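Local coordinates for protein hydrogenase maturation factor (PDB 3VTI) that probably carries out the ATP-dependent dehydration that makes the nitrile for [NiFe]-hydrogenase maturation, after its S-carbamoylation by HypF, at residues N29-T34 with N59-R64; K67-T72 with I127-E132. All blocks are in the same frame, centred on the assembly; numbering follows the deposited sequence.

Both contacts belong to the sheet of the PurM-like N-terminal domain, and their centres lie about 6 Å apart. Contact 1 sets strand 30-37 against 59-64, which continues from helix 49-60. Contact 2 pairs strand 66-78, which follows helix 49-60 in the chain, with strand 120-130, the sheet neighbour of 30-37. The two meet where Thr31 N lies 2.8 Å from Gly128 O, a probable hydrogen bond. Asp60 of contact 1 binds the magnesium ion. Contact 2 is farther off, with the side chain of Pro68 about 12 Å from that ion. Both contacts also touch the second subunit.

Contact 1 (N29-T34 with N59-R64); sequences NITLTT and NDASMR. With MG (magnesium ion), chain K.
Thr31 and Thr33 of strand 30-37 turn their side chains onto Asp60, Ala61 and Arg64 of 59-64. No direct hydrogen bond joins 29-34 to 59-64.

The apolar part is made by methyl groups. Thr33 CG2 lies 3.9 Å from Ala61 CB and packs over the backbone N of that residue as well. Thr31 CG2 rests near Ala61 O. In both threonines the hydroxyl stands opposite the backbone N (chi1 -159° in Thr31), which leaves the methyl between N and the carbonyl carbon. The Thr31 and Arg64 side chains cross at a slant, with Thr31 OG1 3.9 Å from Arg64 CB. The arginine chain then bends at chi2 and runs on to its own partners: NE bonds to Val136 O and NH1 to Ala23 O.

The polar part centres on the two threonine hydroxyls. Thr31 OG1 is hydrogen-bonded to Ala24 O and Thr33 OG1 to Asp22 O, so both also hold the chain that leads from Asp22. The Thr33 and Asp60 side chains cross at about a right angle, with Thr33 OG1 3.4 Å from Asp60 CB. Water 1 is hydrogen-bonded to Thr33 OG1 at 2.9 Å and donates a weak hydrogen bond to Asp60 OD2.

The metal part belongs to Asp60. Its OD1 binds the magnesium ion at 2.0 Å, while OD2 stays 3.8 Å from the metal. Water 2 is a further ligand, at 2.4 Å, and Asp22 and Asp199 complete the protein side of the site.

The two carboxylate oxygens thus have different tasks, one on magnesium and one toward water 1. Thr33 acts as a second-shell residue: it touches Asp60 and bonds the backbone of Asp22, which probably helps to position two metal ligands.

Contact 2 (K67-T72 with I127-E132); sequences KPLFLT and IGVLYE
Ile127 O is gripped by two backbone donors, Leu69 N at 2.9 Å and Phe70 N at 3.2 Å. Both bonds are nearly straight, and both donors lie in the carbonyl plane. This double grip marks a classic beta bulge: Leu69 and Phe70 together face Ile127, and the register shifts by one. The bulge interrupts an antiparallel pairing. Ile127 N also donates to Phe70 O, at 2.7 Å, which closes the hydrogen-bonded pair at the bulge. Toward the start of 67-72, Lys67 and Val129 form a hydrogen-bonded pair with two reciprocal bonds. Between them Pro68 and Gly128 form a non-hydrogen-bonded pair, in which Gly128 has no side chain.

At the bulge, Leu69 CD1 packs 4.0 Å from Val129 CG1, and the two side chains cross at a slant. Val129 holds CG1 between its backbone N and carbonyl carbon (chi1 67°). The Phe70 ring takes Ile127 CG2 at its edge, 4.2 Å from Phe70 CD2, while Leu69 CB sits over the rim of one face of the ring.

Beyond the strand end, Tyr131 folds back over the start of 67-72. Its CE2 comes within 3.4 Å of Lys67 N. Tyr131 OH lies 3.3 Å from Lys67 CB, and its hydrogen-bond partner is Glu185 OE1 of helix 181-187.

Strand 66-78 is bonded on its far side to strand 103-112, and strand 120-130 to strand 30-37, so the pair is inside the sheet. Pro68 and Leu71 pack on helix 49-60. Leu69, Phe70 and Ile127 instead meet Phe27, Leu26 and Ile30 of the second subunit.

Contact 1 (N29-T34 with N59-R64)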
loop_
_atom_site.group_PDB
_atom_site.type_symbol
_atom_site.label_atom_id
_atom_site.label_comp_id
_atom_site.label_asym_id
_atom_site.label_seq_id
_atom_site.Cartn_x
_atom_site.Cartn_y
_atom_site.Cartn_z
ATOM N N ASN C 29 27.927 -13.621 8.684
ATOM C CA ASN C 29 28.250 -12.329 9.289
ATOM C C ASN C 29 27.349 -11.168 8.877
ATOM O O ASN C 29 27.352 -10.123 9.528
ATOM C CB ASN C 29 29.712 -11.965 9.017
ATOM C CG ASN C 29 29.958 -11.607 7.574
ATOM O OD1 ASN C 29 29.418 -12.233 6.666
ATOM N ND2 ASN C 29 30.781 -10.593 7.352
ATOM N N ILE C 30 26.592 -11.328 7.799
ATOM C CA ILE C 30 25.664 -10.268 7.422
ATOM C C ILE C 30 24.193 -10.675 7.549
ATOM O O ILE C 30 23.805 -11.835 7.356
ATOM C CB ILE C 30 25.975 -9.583 6.036
ATOM C CG1 ILE C 30 25.573 -10.462 4.856
ATOM C CG2 ILE C 30 27.431 -9.102 5.949
ATOM C CD1 ILE C 30 24.170 -10.196 4.373
ATOM N N THR C 31 23.391 -9.675 7.868
ATOM C CA THR C 31 22.018 -9.864 8.196
ATOM C C THR C 31 21.124 -9.127 7.179
ATOM O O THR C 31 21.551 -8.136 6.574
ATOM C CB THR C 31 21.789 -9.410 9.644
ATOM O OG1 THR C 31 20.599 -10.017 10.142
ATOM C CG2 THR C 31 21.696 -7.885 9.760
ATOM N N LEU C 32 19.904 -9.635 6.973
ATOM C CA LEU C 32 18.958 -9.073 5.984
ATOM C C LEU C 32 17.502 -9.146 6.439
ATOM O O LEU C 32 17.002 -10.225 6.785
ATOM C CB LEU C 32 19.103 -9.770 4.628
ATOM C CG LEU C 32 18.149 -9.390 3.494
ATOM C CD1 LEU C 32 18.365 -7.947 3.013
ATOM C CD2 LEU C 32 18.305 -10.383 2.354
ATOM N N THR C 33 16.834 -7.996 6.419
ATOM C CA THR C 33 15.454 -7.888 6.860
ATOM C C THR C 33 14.629 -7.068 5.876
ATOM O O THR C 33 15.182 -6.332 5.046
ATOM C CB THR C 33 15.369 -7.250 8.265
ATOM O OG1 THR C 33 14.001 -7.196 8.698
ATOM C CG2 THR C 33 15.964 -5.842 8.262
ATOM N N THR C 34 13.309 -7.202 5.956
ATOM C CA THR C 34 12.418 -6.324 5.220
ATOM C C THR C 34 11.133 -6.097 5.998
ATOM O O THR C 34 10.678 -6.984 6.698
ATOM C CB THR C 34 12.103 -6.845 3.795
ATOM O OG1 THR C 34 11.365 -5.842 3.081
ATOM C CG2 THR C 34 11.293 -8.141 3.838
ATOM N N ASN C 59 16.106 -1.427 13.530
ATOM C CA ASN C 59 15.927 -2.282 14.688
ATOM C C ASN C 59 15.983 -3.763 14.328
ATOM O O ASN C 59 16.775 -4.523 14.913
ATOM C CB ASN C 59 14.647 -1.910 15.434
ATOM C CG ASN C 59 14.716 -0.497 16.032
ATOM O OD1 ASN C 59 15.810 0.068 16.206
ATOM N ND2 ASN C 59 13.551 0.077 16.345
ATOM N N ASP C 60 15.169 -4.157 13.342
ATOM C CA ASP C 60 15.107 -5.542 12.889
ATOM C C ASP C 60 16.490 -6.028 12.445
ATOM O O ASP C 60 16.846 -7.175 12.688
ATOM C CB ASP C 60 14.090 -5.701 11.748
ATOM C CG ASP C 60 12.639 -5.788 12.237
ATOM O OD1 ASP C 60 12.332 -6.580 13.155
ATOM O OD2 ASP C 60 11.776 -5.085 11.655
ATOM N N ALA C 61 17.269 -5.142 11.820
ATOM C CA ALA C 61 18.592 -5.483 11.308
ATOM C C ALA C 61 19.653 -5.630 12.411
ATOM O O ALA C 61 20.765 -6.117 12.150
ATOM C CB ALA C 61 19.040 -4.466 10.270
ATOM N N SER C 62 19.303 -5.217 13.635
ATOM C CA SER C 62 20.214 -5.282 14.774
ATOM C C SER C 62 19.875 -6.457 15.677
ATOM O O SER C 62 20.742 -6.957 16.401
ATOM C CB SER C 62 20.159 -3.985 15.590
ATOM O OG SER C 62 20.382 -2.821 14.804
ATOM N N MET C 63 18.619 -6.903 15.624
ATOM C CA MET C 63 18.085 -7.922 16.545
ATOM C C MET C 63 18.835 -9.254 16.525
ATOM O O MET C 63 18.560 -10.155 17.323
ATOM C CB MET C 63 16.606 -8.176 16.273
ATOM C CG MET C 63 15.746 -6.975 16.508
ATOM S SD MET C 63 15.796 -6.451 18.217
ATOM C CE MET C 63 15.362 -4.725 18.048
ATOM N N ARG C 64 19.784 -9.365 15.612
ATOM C CA ARG C 64 20.542 -10.577 15.445
ATOM C C ARG C 64 21.930 -10.411 16.073
ATOM O O ARG C 64 22.754 -11.316 16.022
ATOM C CB ARG C 64 20.610 -10.903 13.950
ATOM C CG ARG C 64 20.639 -12.361 13.623
ATOM C CD ARG C 64 19.385 -13.126 14.082
ATOM N NE ARG C 64 19.723 -14.546 14.167
ATOM C CZ ARG C 64 19.620 -15.405 13.159
ATOM N NH1 ARG C 64 19.139 -15.005 11.986
ATOM N NH2 ARG C 64 19.976 -16.677 13.326
HETATM MG MG MG K . 11.109 -7.319 14.620
HETATM O O HOH W 1 12.695 -4.573 8.514
HETATM O O HOH W 2 10.523 -9.122 13.155
#

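Contact 2 (K67-T72 with I127-E132)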
loop_
_atom_site.group_PDB
_atom_site.type_symbol
_atom_site.label_atom_id
_atom_site.label_comp_id
_atom_site.label_asym_id
_atom_site.label_seq_id
_atom_site.Cartn_x
_atom_site.Cartn_y
_atom_site.Cartn_z
ATOM N N LYS C 67 25.349 -4.514 13.767
ATOM C CA LYS C 67 25.365 -3.107 13.417
ATOM C C LYS C 67 24.695 -2.954 12.050
ATOM O O LYS C 67 25.210 -3.464 11.051
ATOM C CB LYS C 67 26.806 -2.605 13.354
ATOM C CG LYS C 67 26.955 -1.176 12.853
ATOM C CD LYS C 67 28.361 -0.639 13.085
ATOM C CE LYS C 67 28.403 0.869 12.843
ATOM N NZ LYS C 67 27.237 1.568 13.482
ATOM N N PRO C 68 23.544 -2.262 11.993
ATOM C CA PRO C 68 22.931 -2.029 10.690
ATOM C C PRO C 68 23.706 -0.957 9.935
ATOM O O PRO C 68 24.183 -0.011 10.556
ATOM C CB PRO C 68 21.525 -1.540 11.049
ATOM C CG PRO C 68 21.675 -0.902 12.370
ATOM C CD PRO C 68 22.773 -1.646 13.088
ATOM N N LEU C 69 23.830 -1.110 8.619
ATOM C CA LEU C 69 24.632 -0.193 7.804
ATOM C C LEU C 69 23.879 0.387 6.607
ATOM O O LEU C 69 23.953 1.591 6.346
ATOM C CB LEU C 69 25.908 -0.879 7.298
ATOM C CG LEU C 69 27.038 -1.288 8.248
ATOM C CD1 LEU C 69 27.997 -2.237 7.529
ATOM C CD2 LEU C 69 27.798 -0.073 8.803
ATOM N N PHE C 70 23.175 -0.471 5.876
ATOM C CA PHE C 70 22.572 -0.084 4.607
ATOM C C PHE C 70 21.109 -0.434 4.553
ATOM O O PHE C 70 20.684 -1.472 5.081
ATOM C CB PHE C 70 23.314 -0.723 3.436
ATOM C CG PHE C 70 24.799 -0.478 3.461
ATOM C CD1 PHE C 70 25.311 0.817 3.322
ATOM C CD2 PHE C 70 25.689 -1.533 3.644
ATOM C CE1 PHE C 70 26.693 1.048 3.353
ATOM C CE2 PHE C 70 27.069 -1.311 3.668
ATOM C CZ PHE C 70 27.571 -0.021 3.526
ATOM N N LEU C 71 20.342 0.453 3.920
ATOM C CA LEU C 71 18.902 0.311 3.808
ATOM C C LEU C 71 18.403 0.577 2.396
ATOM O O LEU C 71 18.988 1.363 1.647
ATOM C CB LEU C 71 18.196 1.258 4.781
ATOM C CG LEU C 71 17.708 0.700 6.120
ATOM C CD1 LEU C 71 18.863 0.500 7.086
ATOM C CD2 LEU C 71 16.646 1.612 6.720
ATOM N N THR C 72 17.316 -0.089 2.036
ATOM C CA THR C 72 16.628 0.238 0.809
ATOM C C THR C 72 15.313 0.890 1.182
ATOM O O THR C 72 14.775 0.617 2.251
ATOM C CB THR C 72 16.364 -1.003 -0.023
ATOM O OG1 THR C 72 15.722 -1.977 0.794
ATOM C CG2 THR C 72 17.682 -1.585 -0.566
ATOM N N ILE C 127 20.464 -4.101 5.698
ATOM C CA ILE C 127 21.635 -4.955 5.809
ATOM C C ILE C 127 22.449 -4.523 7.019
ATOM O O ILE C 127 22.754 -3.344 7.187
ATOM C CB ILE C 127 22.479 -4.936 4.502
ATOM C CG1 ILE C 127 21.982 -6.020 3.561
ATOM C CG2 ILE C 127 23.968 -5.161 4.758
ATOM C CD1 ILE C 127 22.650 -6.001 2.224
ATOM N N GLY C 128 22.791 -5.482 7.867
ATOM C CA GLY C 128 23.685 -5.229 8.997
ATOM C C GLY C 128 24.819 -6.235 9.062
ATOM O O GLY C 128 24.755 -7.292 8.437
ATOM N N VAL C 129 25.862 -5.903 9.818
ATOM C CA VAL C 129 26.996 -6.803 10.011
ATOM C C VAL C 129 27.092 -7.203 11.484
ATOM O O VAL C 129 27.014 -6.357 12.377
ATOM C CB VAL C 129 28.332 -6.188 9.474
ATOM C CG1 VAL C 129 28.758 -4.975 10.301
ATOM C CG2 VAL C 129 29.455 -7.228 9.434
ATOM N N LEU C 130 27.243 -8.505 11.716
ATOM C CA LEU C 130 27.323 -9.087 13.058
ATOM C C LEU C 130 28.575 -8.642 13.823
ATOM O O LEU C 130 29.667 -8.589 13.264
ATOM C CB LEU C 130 27.318 -10.611 12.938
ATOM C CG LEU C 130 26.334 -11.410 13.795
ATOM C CD1 LEU C 130 24.897 -11.103 13.421
ATOM C CD2 LEU C 130 26.598 -12.898 13.647
ATOM N N TYR C 131 28.407 -8.323 15.104
ATOM C CA TYR C 131 29.550 -8.107 15.993
ATOM C C TYR C 131 30.325 -9.393 16.261
ATOM O O TYR C 131 29.799 -10.496 16.084
ATOM C CB TYR C 131 29.113 -7.487 17.314
ATOM C CG TYR C 131 28.506 -6.124 17.150
ATOM C CD1 TYR C 131 29.310 -4.998 16.995
ATOM C CD2 TYR C 131 27.123 -5.962 17.139
ATOM C CE1 TYR C 131 28.751 -3.736 16.835
ATOM C CE2 TYR C 131 26.549 -4.708 16.984
ATOM C CZ TYR C 131 27.363 -3.599 16.831
ATOM O OH TYR C 131 26.789 -2.359 16.674
ATOM N N GLU C 132 31.570 -9.221 16.707
ATOM C CA GLU C 132 32.568 -10.294 16.842
ATOM C C GLU C 132 32.022 -11.642 17.339
ATOM O O GLU C 132 32.109 -12.646 16.627
ATOM C CB GLU C 132 33.741 -9.828 17.712
ATOM C CG GLU C 132 35.018 -10.670 17.578
ATOM C CD GLU C 132 36.014 -10.410 18.709
ATOM O OE1 GLU C 132 35.814 -9.435 19.476
ATOM O OE2 GLU C 132 36.999 -11.181 18.838
#